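Local atomic coordinates of vibralactone Cyclase (Boreostereum vibrans, PDB entry 6KD0), a protein that catalyses, as a member of the alpha/beta hydrolase family, the cyclization that forms the fused bicyclic beta-lactone of vibralactone. Residues 79-84 and 117-122; 183-188 and 259-264; 189-194 and 264-269. All blocks are in the same frame, centred on the assembly; numbering follows the deposited sequence.

Interaction 1: 79-84 and 117-122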
# COMPACT_ATOMS: atom_id res chain seq x y z
N HIS A 79 -7.14 -13.62 -9.38
CA HIS A 79 -6.04 -13.39 -10.30
C HIS A 79 -4.81 -12.86 -9.56
O HIS A 79 -4.92 -11.96 -8.71
CB HIS A 79 -6.46 -12.40 -11.39
CG HIS A 79 -5.32 -11.91 -12.22
ND1 HIS A 79 -5.07 -10.57 -12.42
CD2 HIS A 79 -4.36 -12.57 -12.90
CE1 HIS A 79 -4.01 -10.43 -13.20
NE2 HIS A 79 -3.55 -11.64 -13.49
N VAL A 80 -3.65 -13.40 -9.90
CA VAL A 80 -2.37 -13.02 -9.34
C VAL A 80 -1.42 -12.78 -10.51
O VAL A 80 -1.39 -13.58 -11.45
CB VAL A 80 -1.81 -14.14 -8.42
CG1 VAL A 80 -0.40 -13.84 -8.02
CG2 VAL A 80 -2.70 -14.33 -7.19
N ARG A 81 -0.67 -11.69 -10.48
CA ARG A 81 0.36 -11.48 -11.49
C ARG A 81 1.73 -11.44 -10.83
O ARG A 81 1.90 -10.80 -9.78
CB ARG A 81 0.11 -10.19 -12.27
CG ARG A 81 1.28 -9.77 -13.17
CD ARG A 81 0.85 -8.72 -14.19
NE ARG A 81 0.11 -9.32 -15.30
CZ ARG A 81 -0.14 -8.72 -16.46
NH1 ARG A 81 0.28 -7.48 -16.68
NH2 ARG A 81 -0.82 -9.37 -17.39
N THR A 82 2.70 -12.10 -11.45
CA THR A 82 4.08 -12.12 -10.99
C THR A 82 4.97 -11.47 -12.04
O THR A 82 4.73 -11.61 -13.25
CB THR A 82 4.56 -13.55 -10.67
OG1 THR A 82 4.58 -14.34 -11.87
CG2 THR A 82 3.64 -14.22 -9.66
N TYR A 83 5.98 -10.77 -11.55
CA TYR A 83 6.90 -9.94 -12.31
C TYR A 83 8.28 -10.50 -12.00
O TYR A 83 8.76 -10.39 -10.87
CB TYR A 83 6.80 -8.46 -11.89
CG TYR A 83 5.42 -7.86 -12.00
CD1 TYR A 83 4.43 -8.15 -11.06
CD2 TYR A 83 5.10 -6.99 -13.04
CE1 TYR A 83 3.16 -7.61 -11.17
CE2 TYR A 83 3.83 -6.44 -13.15
CZ TYR A 83 2.87 -6.75 -12.21
OH TYR A 83 1.59 -6.23 -12.31
N ILE A 84 8.92 -11.10 -13.01
CA ILE A 84 10.08 -11.96 -12.82
C ILE A 84 11.24 -11.37 -13.60
O ILE A 84 11.12 -11.19 -14.82
CB ILE A 84 9.78 -13.39 -13.29
CG1 ILE A 84 8.50 -13.91 -12.61
CG2 ILE A 84 11.01 -14.29 -13.09
CD1 ILE A 84 7.78 -15.00 -13.36
N ASP A 117 4.76 0.16 -12.66
CA ASP A 117 5.70 0.40 -11.58
C ASP A 117 6.40 -0.90 -11.19
O ASP A 117 7.62 -0.92 -11.01
CB ASP A 117 4.99 1.01 -10.37
CG ASP A 117 4.88 2.53 -10.44
OD1 ASP A 117 5.87 3.17 -10.83
OD2 ASP A 117 3.81 3.08 -10.11
N LEU A 118 5.65 -2.00 -11.14
CA LEU A 118 6.25 -3.26 -10.70
C LEU A 118 7.15 -3.86 -11.79
O LEU A 118 8.19 -4.45 -11.46
CB LEU A 118 5.18 -4.26 -10.26
CG LEU A 118 4.44 -3.86 -8.96
CD1 LEU A 118 3.34 -4.86 -8.61
CD2 LEU A 118 5.40 -3.71 -7.77
N ARG A 119 6.80 -3.68 -13.07
CA ARG A 119 7.73 -4.07 -14.13
C ARG A 119 9.06 -3.36 -13.92
O ARG A 119 10.13 -3.98 -14.01
CB ARG A 119 7.17 -3.71 -15.51
CG ARG A 119 6.01 -4.54 -15.97
CD ARG A 119 5.44 -3.93 -17.24
NE ARG A 119 4.08 -4.37 -17.52
CZ ARG A 119 3.70 -4.91 -18.67
NH1 ARG A 119 4.57 -5.08 -19.67
NH2 ARG A 119 2.44 -5.26 -18.83
N ILE A 120 8.99 -2.07 -13.58
CA ILE A 120 10.22 -1.32 -13.38
C ILE A 120 10.96 -1.86 -12.16
O ILE A 120 12.16 -2.18 -12.23
CB ILE A 120 9.89 0.18 -13.26
CG1 ILE A 120 9.36 0.66 -14.61
CG2 ILE A 120 11.10 0.97 -12.79
CD1 ILE A 120 8.60 1.94 -14.57
N ILE A 121 10.22 -2.08 -11.06
CA ILE A 121 10.86 -2.38 -9.79
C ILE A 121 11.51 -3.75 -9.84
O ILE A 121 12.64 -3.94 -9.36
CB ILE A 121 9.85 -2.28 -8.63
CG1 ILE A 121 9.62 -0.82 -8.24
CG2 ILE A 121 10.32 -3.11 -7.42
CD1 ILE A 121 8.46 -0.59 -7.30
N CYS A 122 10.84 -4.72 -10.46
CA CYS A 122 11.40 -6.07 -10.53
C CYS A 122 12.73 -6.05 -11.27
O CYS A 122 13.66 -6.75 -10.87
CB CYS A 122 10.39 -7.04 -11.16
SG CYS A 122 10.49 -7.37 -12.93

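Interaction 2: 183-188 and 259-264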
# COMPACT_ATOMS: atom_id res chain seq x y z
N SER A 183 -2.32 -4.93 4.02
CA SER A 183 -1.04 -5.57 4.30
C SER A 183 -0.67 -5.47 5.77
O SER A 183 0.02 -6.36 6.28
CB SER A 183 0.06 -4.97 3.41
OG SER A 183 0.43 -3.71 3.89
N LEU A 184 -1.10 -4.41 6.47
CA LEU A 184 -0.86 -4.31 7.91
C LEU A 184 -1.57 -5.44 8.63
O LEU A 184 -0.99 -6.11 9.52
CB LEU A 184 -1.35 -2.95 8.44
CG LEU A 184 -0.60 -1.69 7.98
CD1 LEU A 184 -1.21 -0.43 8.58
CD2 LEU A 184 0.90 -1.79 8.31
N ILE A 185 -2.82 -5.69 8.22
CA ILE A 185 -3.55 -6.84 8.75
C ILE A 185 -2.78 -8.13 8.46
O ILE A 185 -2.53 -8.94 9.37
CB ILE A 185 -4.98 -6.88 8.19
CG1 ILE A 185 -5.74 -5.64 8.65
CG2 ILE A 185 -5.68 -8.17 8.63
CD1 ILE A 185 -6.97 -5.31 7.87
N ALA A 186 -2.37 -8.32 7.20
CA ALA A 186 -1.71 -9.56 6.81
C ALA A 186 -0.43 -9.79 7.60
O ALA A 186 -0.10 -10.92 7.93
CB ALA A 186 -1.43 -9.57 5.31
N ALA A 187 0.32 -8.72 7.87
CA ALA A 187 1.59 -8.88 8.59
C ALA A 187 1.36 -9.35 10.03
O ALA A 187 2.12 -10.19 10.54
CB ALA A 187 2.36 -7.56 8.56
N HIS A 188 0.32 -8.83 10.70
CA HIS A 188 0.02 -9.37 12.03
C HIS A 188 -0.37 -10.85 11.96
O HIS A 188 0.14 -11.69 12.73
CB HIS A 188 -1.10 -8.58 12.70
CG HIS A 188 -0.69 -7.22 13.14
ND1 HIS A 188 -0.54 -6.17 12.25
CD2 HIS A 188 -0.40 -6.72 14.37
CE1 HIS A 188 -0.18 -5.09 12.92
NE2 HIS A 188 -0.09 -5.39 14.20
N PHE A 259 -10.36 -5.42 10.59
CA PHE A 259 -10.64 -4.18 9.87
C PHE A 259 -9.71 -3.04 10.28
O PHE A 259 -9.21 -2.31 9.41
CB PHE A 259 -12.10 -3.74 10.07
CG PHE A 259 -12.44 -2.50 9.28
CD1 PHE A 259 -12.78 -2.59 7.94
CD2 PHE A 259 -12.38 -1.24 9.87
CE1 PHE A 259 -13.07 -1.45 7.20
CE2 PHE A 259 -12.65 -0.10 9.13
CZ PHE A 259 -13.00 -0.20 7.80
N SER A 260 -9.45 -2.88 11.58
CA SER A 260 -8.69 -1.77 12.15
C SER A 260 -7.37 -2.31 12.66
O SER A 260 -7.27 -2.70 13.83
CB SER A 260 -9.47 -1.12 13.29
OG SER A 260 -10.67 -0.57 12.83
N PRO A 261 -6.31 -2.34 11.84
CA PRO A 261 -5.05 -2.97 12.28
C PRO A 261 -4.40 -2.27 13.46
O PRO A 261 -3.58 -2.90 14.14
CB PRO A 261 -4.17 -2.91 11.03
CG PRO A 261 -4.78 -1.81 10.18
CD PRO A 261 -6.25 -1.93 10.43
N LEU A 262 -4.69 -0.99 13.69
CA LEU A 262 -4.24 -0.30 14.90
C LEU A 262 -4.59 -1.07 16.17
O LEU A 262 -3.85 -0.98 17.16
CB LEU A 262 -4.88 1.10 14.97
CG LEU A 262 -4.37 2.06 16.04
CD1 LEU A 262 -3.02 2.65 15.61
CD2 LEU A 262 -5.39 3.17 16.27
N LEU A 263 -5.68 -1.84 16.14
CA LEU A 263 -6.27 -2.45 17.33
C LEU A 263 -5.85 -3.91 17.56
O LEU A 263 -6.42 -4.56 18.45
CB LEU A 263 -7.79 -2.37 17.24
CG LEU A 263 -8.35 -0.96 17.02
CD1 LEU A 263 -9.86 -0.95 16.98
CD2 LEU A 263 -7.83 0.00 18.11
N PHE A 264 -4.89 -4.44 16.80
CA PHE A 264 -4.31 -5.72 17.19
C PHE A 264 -3.78 -5.63 18.62
O PHE A 264 -3.17 -4.61 18.99
CB PHE A 264 -3.18 -6.14 16.25
CG PHE A 264 -3.66 -6.84 15.02
CD1 PHE A 264 -3.97 -8.19 15.06
CD2 PHE A 264 -3.84 -6.15 13.84
CE1 PHE A 264 -4.42 -8.85 13.93
CE2 PHE A 264 -4.30 -6.79 12.70
CZ PHE A 264 -4.60 -8.14 12.75

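Interaction 3: 189-194 and 264-269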
# COMPACT_ATOMS: atom_id res chain seq x y z
N TRP A 189 -1.31 -11.16 11.06
CA TRP A 189 -1.73 -12.55 10.88
C TRP A 189 -0.55 -13.47 10.62
O TRP A 189 -0.45 -14.56 11.20
CB TRP A 189 -2.74 -12.64 9.74
CG TRP A 189 -4.08 -12.10 10.08
CD1 TRP A 189 -4.55 -11.76 11.31
CD2 TRP A 189 -5.14 -11.86 9.16
NE1 TRP A 189 -5.84 -11.31 11.22
CE2 TRP A 189 -6.23 -11.37 9.90
CE3 TRP A 189 -5.28 -12.02 7.78
CZ2 TRP A 189 -7.45 -11.05 9.31
CZ3 TRP A 189 -6.49 -11.68 7.19
CH2 TRP A 189 -7.56 -11.20 7.95
N ALA A 190 0.37 -13.05 9.75
CA ALA A 190 1.50 -13.89 9.36
C ALA A 190 2.45 -14.08 10.53
O ALA A 190 3.03 -15.17 10.69
CB ALA A 190 2.22 -13.28 8.16
N ARG A 191 2.64 -13.03 11.34
CA ARG A 191 3.47 -13.17 12.53
C ARG A 191 2.95 -14.30 13.39
O ARG A 191 3.73 -15.13 13.88
CB ARG A 191 3.48 -11.86 13.32
CG ARG A 191 4.22 -11.97 14.65
CD ARG A 191 3.85 -10.82 15.55
NE ARG A 191 2.41 -10.83 15.84
CZ ARG A 191 1.73 -9.81 16.33
NH1 ARG A 191 2.35 -8.67 16.63
NH2 ARG A 191 0.42 -9.92 16.55
N ASP A 192 1.63 -14.39 13.54
CA ASP A 192 1.09 -15.39 14.45
C ASP A 192 0.86 -16.77 13.82
O ASP A 192 0.59 -17.73 14.55
CB ASP A 192 -0.19 -14.86 15.06
CG ASP A 192 0.05 -13.61 15.86
OD1 ASP A 192 1.19 -13.47 16.40
OD2 ASP A 192 -0.86 -12.75 15.93
N ASP A 193 1.02 -16.91 12.52
CA ASP A 193 0.61 -18.13 11.83
C ASP A 193 1.82 -19.04 11.64
O ASP A 193 2.77 -18.65 10.95
CB ASP A 193 -0.01 -17.78 10.49
CG ASP A 193 -0.65 -18.96 9.79
OD1 ASP A 193 -0.40 -20.13 10.15
OD2 ASP A 193 -1.43 -18.72 8.84
N PRO A 194 1.83 -20.26 12.22
CA PRO A 194 2.99 -21.14 12.03
C PRO A 194 3.25 -21.50 10.57
O PRO A 194 4.36 -21.92 10.25
CB PRO A 194 2.66 -22.38 12.87
CG PRO A 194 1.24 -22.30 13.21
CD PRO A 194 0.79 -20.87 13.07
N PHE A 264 -4.89 -4.44 16.80
CA PHE A 264 -4.31 -5.72 17.19
C PHE A 264 -3.78 -5.63 18.62
O PHE A 264 -3.17 -4.61 18.99
CB PHE A 264 -3.18 -6.14 16.25
CG PHE A 264 -3.66 -6.84 15.02
CD1 PHE A 264 -3.97 -8.19 15.06
CD2 PHE A 264 -3.84 -6.15 13.84
CE1 PHE A 264 -4.42 -8.85 13.93
CE2 PHE A 264 -4.30 -6.79 12.70
CZ PHE A 264 -4.60 -8.14 12.75
N PRO A 265 -4.01 -6.65 19.44
CA PRO A 265 -3.53 -6.60 20.84
C PRO A 265 -2.04 -6.36 20.96
O PRO A 265 -1.60 -5.71 21.92
CB PRO A 265 -3.91 -7.98 21.39
CG PRO A 265 -5.05 -8.43 20.52
CD PRO A 265 -4.80 -7.86 19.16
N SER A 266 -1.24 -6.83 20.02
CA SER A 266 0.19 -6.66 20.09
C SER A 266 0.76 -6.27 18.73
O SER A 266 0.39 -6.84 17.70
CB SER A 266 0.87 -7.92 20.57
OG SER A 266 2.27 -7.80 20.42
N HIS A 267 1.65 -5.28 18.75
CA HIS A 267 2.41 -4.89 17.57
C HIS A 267 3.88 -5.28 17.68
O HIS A 267 4.69 -4.80 16.89
CB HIS A 267 2.30 -3.38 17.30
CG HIS A 267 0.90 -2.91 17.12
ND1 HIS A 267 0.10 -3.33 16.08
CD2 HIS A 267 0.14 -2.05 17.86
CE1 HIS A 267 -1.09 -2.76 16.18
NE2 HIS A 267 -1.09 -1.99 17.25
N ALA A 268 4.23 -6.13 18.64
CA ALA A 268 5.61 -6.58 18.75
C ALA A 268 5.91 -7.60 17.67
O ALA A 268 5.01 -8.27 17.14
CB ALA A 268 5.88 -7.19 20.13
N ASN A 269 7.19 -7.70 17.32
CA ASN A 269 7.70 -8.78 16.47
C ASN A 269 7.13 -8.70 15.04
O ASN A 269 7.08 -9.71 14.34
CB ASN A 269 7.41 -10.15 17.10
CG ASN A 269 8.28 -11.25 16.52
OD1 ASN A 269 9.38 -11.00 16.04
ND2 ASN A 269 7.77 -12.49 16.55
O HOH W 1 -1.82 -9.36 18.49

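Interaction 1: 79-84 and 117-122
Tyr83 lies flat against Leu118 where helix 115-125 packs on strand 76-85 of the central sheet of this alpha/beta hydrolase fold. The two segments run in broadly the same direction, 35° apart, and their axes approach to 7.9 Å. The tight part of the contact is buried and built round the phenol ring. Leu118 CB stands over the middle of one face, 3.7 Å from the ring centroid and almost on the ring normal, as a CH-pi contact; farther along the same side chain, Leu118 CD1 touches Tyr83 CE1 at 3.8 Å. The helix also borders the ring at its edge, since Arg119 CG sits in the ring plane 3.9 Å from Tyr83 CD2. Tyr83 can meet both because its CG is turned beside its own backbone N (chi1 -57°), which carries the ring back toward the helix's N-terminal end, against Leu118. Leu66 and Ala129 of the flanking strands also touch Tyr83. The looser side holds the partly exposed Arg81 and Arg119, whose guanidinium planes are 68° apart, with Arg81 NH1 3.8 Å from Arg119 NH2. Asp115, at the start of the helix, takes a salt bridge from each and so draws the two guanidinium groups together; it also accepts a hydrogen bond from Tyr83 OH. Arg81 has a second salt bridge, to Asp68. A leucine in place of Tyr83 would probably take the flat support from under Leu118 CB and leave Asp115 without its phenolic partner. At the root of Tyr83, Cys122 CB lies 3.7 Å from Tyr83 O and 3.9 Å from Tyr83 CB, and Cys122 SG is 4.0 Å from Ile84 N.

Interaction 2: 183-188 and 259-264
His188 and Phe264 stack ring on ring between helix 178-192 and the loop that leads toward strand 273-278. In this alpha/beta hydrolase fold the helix follows directly on Ser177, the probable nucleophile of a GxSxG elbow, so the contact packs the loop onto the helix behind that elbow. The aromatic part is an offset stack, with planes only 8° from parallel and centroids 4.0 Å apart. The slip brings His188 CD2 over Phe264 CG at 3.3 Å, while His188 CB takes the centre of the phenyl face, 3.4 Å from its centroid, as a CH-pi contact. One phenyl face is thus shared between the imidazole and the carbon that bears it. The apolar part lies a turn earlier on the helix, where the Pro261 ring rests against two neighbouring side chains: Pro261 CB meets Leu184 CB at 3.8 Å and Ile185 CG1 at 3.9 Å. Ile185 bridges the two parts, for its CG2 branch approaches Phe264 CZ at 4.3 Å. The polar part fixes the imidazole. With CG beside its own backbone N (chi1 -72°), His188 folds back along the helix, and Leu184 O receives both its ND1 and its backbone N, from opposite faces of the carbonyl plane. Beyond the two segments, NE2 is hydrogen-bonded to His267, so both ring nitrogens are held and the imidazole has little freedom to turn. The internal tie is nearly straight: His188 ND1 to Leu184 O is 2.8 Å, with an N-H...O angle of 173° and the oxygen in the ring plane.

Interaction 3: 189-194 and 264-269
Arg191 reaches across from the last turn of helix 178-192 to grasp the backbone carbonyls of Ser266 and Ala268, in the loop before strand 273-278 of the alpha/beta hydrolase fold. Its CB points at the loop, and Arg191 CG comes next, lying 3.7 Å from Asn269 O. Arg191 CD passes 3.2 Å from Ala268 O, with Asn269 O and CB a little farther off, and here the chain bends (chi3 61°), swinging the guanidinium along the loop. Arg191 NE turns to the neighbouring residue on the helix, meeting Asp192 OD1 at 3.0 Å, from above the carboxylate plane; with NH2 on OD2 this makes a side-on salt bridge that holds the guanidinium in place. Arg191 NH1 divides its two hydrogens between carbonyls, giving 2.7 Å to Ala268 O, in the carbonyl plane, and 2.9 Å to Ser266 O, from above the carbonyl plane. Arg191 NH2 adds a longer bond of 3.3 Å to that same Ser266 O, an end-on grip by two nitrogens, and a weak one to a water that also binds Ser266 N. The two carbonyls are presented by an ST turn, in which Ser266 OG accepts from Ala268 N. Two residues back along the helix, Trp189, which also packs on helix 144-158, offers the one aromatic touch: Trp189 NE1 sits at the edge of the Phe264 ring, near its plane and 3.7 Å from Phe264 CZ.

How the interactions relate
Interactions 2 and 3 are neighbours: both lay the loop before strand 273-278 along helix 178-192, share Phe264 and have centres 9 Å apart. Interaction 1 holds other elements, strand 76-85 and helix 115-125, with its centre 24 Å from that of interaction 2, across the centre of the chain. Interactions 1 and 2 are buried and rest on rings and apolar carbons, with the charged fringe of interaction 1 gathered at Asp115. Interaction 3, at the surface, depends on an arginine holding backbone carbonyls, with water present. His267, from the loop of interaction 3, ties back to both segments of interaction 2, at His188 and Leu262 O.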